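Local coordinates for divalent ion tolerance protein CutA1 (Ehrlichia chaffeensis, PDB 4IYQ) that belongs to the trimeric CutA family associated with tolerance of divalent metal ions, and may bind copper, at residues Leu28-Pro33 and Ile78-Thr83. Sequence-based numbering, arbitrary orientation.
Sequences LYTTTP and IILKTT
Residues 28-32 of Leu28-Pro33 pair antiparallel with Ile78-Thr83, joining the two inner strands of the four-stranded sheet in a largely buried contact. Leu28 and Leu80 form one hydrogen-bonded pair, its two bonds nearly straight, with Leu80 N 2.7 Å from Leu28 O. Thr30 and Ile78 form the next, more bent at the hydrogens (155° in both bonds), and here the bond from Thr30 N to Ile78 O is the longer, 3.2 Å. Between them Tyr29 and Ile79 make a non-hydrogen-bonded pair, and the CA of Tyr29 directs its hydrogen at Ile78 O. The sheet is that of the ferredoxin-like CutA fold, with helices on one face and neighbouring subunits of the trimer on the other. On the helical face, Thr30 and Ile78 lie side by side. With OG1 anti to the backbone nitrogen (chi1 -166°) and hydrogen-bonded to Ala104 O, Thr30 sets CG2 between N and the carbonyl carbon, 3.7 Å from Ile78 CD1. Leu28 and Leu80 touch through their CB atoms, 4.0 Å apart, and both pack against Ile94 of helix 87-97. On the opposite face, that of Tyr29 and Ile79, CG1 of Ile79 sits at the edge of the Tyr29 ring, 4.3 Å from its CD1. The Tyr29 hydroxyl is hydrogen-bonded to Asn55 of the second subunit, and Ile79 packs on Tyr29 of the third.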
ATOM      1  N   LEU A  28      -5.095  -5.545  -6.098  1.00 12.56           N
ATOM      2  CA  LEU A  28      -4.860  -6.773  -5.360  1.00  8.78           C
ATOM      3  C   LEU A  28      -3.456  -6.759  -4.782  1.00 13.12           C
ATOM      4  O   LEU A  28      -2.490  -6.378  -5.447  1.00 14.66           O
ATOM      5  CB  LEU A  28      -5.064  -8.008  -6.245  1.00  8.94           C
ATOM      6  CG  LEU A  28      -6.513  -8.496  -6.360  1.00 24.40           C
ATOM      7  CD1 LEU A  28      -7.346  -7.552  -7.207  1.00 27.92           C
ATOM      8  CD2 LEU A  28      -6.595  -9.904  -6.909  1.00 23.11           C
ATOM      9  N   TYR A  29      -3.354  -7.209  -3.542  1.00 10.90           N
ATOM     10  CA  TYR A  29      -2.090  -7.275  -2.836  1.00  9.15           C
ATOM     11  C   TYR A  29      -1.793  -8.710  -2.417  1.00  9.64           C
ATOM     12  O   TYR A  29      -2.655  -9.389  -1.866  1.00 10.04           O
ATOM     13  CB  TYR A  29      -2.147  -6.346  -1.621  1.00  9.28           C
ATOM     14  CG  TYR A  29      -0.935  -6.337  -0.726  1.00 16.20           C
ATOM     15  CD1 TYR A  29       0.075  -5.406  -0.918  1.00 12.83           C
ATOM     16  CD2 TYR A  29      -0.818  -7.230   0.343  1.00 17.59           C
ATOM     17  CE1 TYR A  29       1.180  -5.358  -0.085  1.00 12.71           C
ATOM     18  CE2 TYR A  29       0.293  -7.201   1.184  1.00 20.43           C
ATOM     19  CZ  TYR A  29       1.291  -6.253   0.962  1.00 19.74           C
ATOM     20  OH  TYR A  29       2.402  -6.183   1.772  1.00 10.66           O
ATOM     21  N   THR A  30      -0.565  -9.162  -2.664  1.00 15.35           N
ATOM     22  CA  THR A  30      -0.148 -10.498  -2.246  1.00 13.64           C
ATOM     23  C   THR A  30       1.360 -10.485  -1.977  1.00 16.48           C
ATOM     24  O   THR A  30       2.076  -9.553  -2.369  1.00 10.14           O
ATOM     25  CB  THR A  30      -0.501 -11.593  -3.321  1.00 17.31           C
ATOM     26  OG1 THR A  30      -0.377 -12.906  -2.764  1.00 19.05           O
ATOM     27  CG2 THR A  30       0.406 -11.491  -4.549  1.00 14.65           C
ATOM     28  N   THR A  31       1.843 -11.517  -1.297  1.00 14.71           N
ATOM     29  CA  THR A  31       3.277 -11.628  -1.053  1.00 19.73           C
ATOM     30  C   THR A  31       3.805 -12.988  -1.546  1.00 12.20           C
ATOM     31  O   THR A  31       3.064 -13.949  -1.627  1.00 12.54           O
ATOM     32  CB  THR A  31       3.598 -11.430   0.448  1.00 12.13           C
ATOM     33  OG1 THR A  31       2.939 -12.450   1.202  1.00 14.45           O
ATOM     34  CG2 THR A  31       3.096 -10.092   0.931  1.00 11.66           C
ATOM     35  N   THR A  32       5.093 -13.055  -1.863  1.00 21.52           N
ATOM     36  CA  THR A  32       5.706 -14.270  -2.400  1.00 20.33           C
ATOM     37  C   THR A  32       7.056 -14.503  -1.739  1.00 20.63           C
ATOM     38  O   THR A  32       7.674 -13.565  -1.252  1.00 16.83           O
ATOM     39  CB  THR A  32       5.911 -14.187  -3.924  1.00 19.97           C
ATOM     40  OG1 THR A  32       6.691 -13.031  -4.230  1.00 20.65           O
ATOM     41  CG2 THR A  32       4.579 -14.090  -4.649  1.00 18.31           C
ATOM     42  N   PRO A  33       7.502 -15.762  -1.679  1.00 23.72           N
ATOM     43  CA  PRO A  33       8.799 -16.018  -1.045  1.00 25.56           C
ATOM     44  C   PRO A  33       9.993 -15.469  -1.832  1.00 27.87           C
ATOM     45  O   PRO A  33      10.981 -15.088  -1.219  1.00 32.55           O
ATOM     46  CB  PRO A  33       8.851 -17.550  -0.957  1.00 16.87           C
ATOM     47  CG  PRO A  33       7.851 -18.043  -1.933  1.00 25.93           C
ATOM     48  CD  PRO A  33       6.775 -17.007  -1.984  1.00 25.27           C
ATOM     49  N   ILE A  78       3.382  -7.631  -3.913  1.00  9.30           N
ATOM     50  CA  ILE A  78       2.909  -7.190  -5.213  1.00  8.84           C
ATOM     51  C   ILE A  78       1.610  -6.430  -5.108  1.00 11.69           C
ATOM     52  O   ILE A  78       0.708  -6.841  -4.389  1.00 12.22           O
ATOM     53  CB  ILE A  78       2.662  -8.342  -6.195  1.00  8.96           C
ATOM     54  CG1 ILE A  78       3.627  -9.504  -5.981  1.00  9.52           C
ATOM     55  CG2 ILE A  78       2.712  -7.813  -7.625  1.00  8.63           C
ATOM     56  CD1 ILE A  78       3.247 -10.710  -6.810  1.00 22.24           C
ATOM     57  N   ILE A  79       1.530  -5.318  -5.826  1.00  8.20           N
ATOM     58  CA  ILE A  79       0.266  -4.656  -6.067  1.00 14.31           C
ATOM     59  C   ILE A  79      -0.133  -4.923  -7.513  1.00 15.04           C
ATOM     60  O   ILE A  79       0.613  -4.634  -8.446  1.00 16.46           O
ATOM     61  CB  ILE A  79       0.346  -3.145  -5.813  1.00 13.14           C
ATOM     62  CG1 ILE A  79       0.610  -2.875  -4.334  1.00 14.07           C
ATOM     63  CG2 ILE A  79      -0.939  -2.462  -6.236  1.00  7.81           C
ATOM     64  CD1 ILE A  79       0.855  -1.401  -4.034  1.00 15.73           C
ATOM     65  N   LEU A  80      -1.311  -5.500  -7.682  1.00 14.22           N
ATOM     66  CA  LEU A  80      -1.832  -5.850  -8.984  1.00  7.95           C
ATOM     67  C   LEU A  80      -3.018  -4.954  -9.299  1.00 15.89           C
ATOM     68  O   LEU A  80      -3.821  -4.655  -8.408  1.00 16.69           O
ATOM     69  CB  LEU A  80      -2.234  -7.318  -9.001  1.00  8.24           C
ATOM     70  CG  LEU A  80      -1.113  -8.222  -8.484  1.00 12.55           C
ATOM     71  CD1 LEU A  80      -1.652  -9.534  -7.915  1.00  9.69           C
ATOM     72  CD2 LEU A  80      -0.128  -8.486  -9.599  1.00  8.47           C
ATOM     73  N   LYS A  81      -3.112  -4.478 -10.536  1.00  7.87           N
ATOM     74  CA  LYS A  81      -4.213  -3.596 -10.905  1.00  7.97           C
ATOM     75  C   LYS A  81      -5.130  -4.192 -11.959  1.00 12.48           C
ATOM     76  O   LYS A  81      -4.684  -4.626 -13.025  1.00 16.46           O
ATOM     77  CB  LYS A  81      -3.669  -2.247 -11.381  1.00  7.90           C
ATOM     78  CG  LYS A  81      -2.505  -1.750 -10.533  1.00 27.83           C
ATOM     79  CD  LYS A  81      -2.305  -0.264 -10.676  1.00 31.00           C
ATOM     80  CE  LYS A  81      -0.890   0.123 -10.274  1.00 35.88           C
ATOM     81  NZ  LYS A  81       0.077  -0.158 -11.381  1.00 33.29           N
ATOM     82  N   THR A  82      -6.427  -4.176 -11.675  1.00  8.48           N
ATOM     83  CA  THR A  82      -7.411  -4.706 -12.613  1.00 18.30           C
ATOM     84  C   THR A  82      -8.773  -3.993 -12.479  1.00  9.20           C
ATOM     85  O   THR A  82      -8.889  -3.013 -11.768  1.00 12.21           O
ATOM     86  CB  THR A  82      -7.577  -6.235 -12.426  1.00  9.01           C
ATOM     87  OG1 THR A  82      -8.413  -6.740 -13.467  1.00 10.33           O
ATOM     88  CG2 THR A  82      -8.186  -6.581 -11.068  1.00  9.13           C
ATOM     89  N   THR A  83      -9.794  -4.471 -13.183  1.00 19.50           N
ATOM     90  CA  THR A  83     -11.134  -3.917 -13.014  1.00 18.42           C
ATOM     91  C   THR A  83     -11.899  -4.771 -12.005  1.00 24.12           C
ATOM     92  O   THR A  83     -11.582  -5.960 -11.817  1.00 23.60           O
ATOM     93  CB  THR A  83     -11.926  -3.847 -14.352  1.00 21.97           C
ATOM     94  OG1 THR A  83     -12.006  -5.150 -14.940  1.00 10.84           O
ATOM     95  CG2 THR A  83     -11.270  -2.880 -15.345  1.00 19.34           C
TER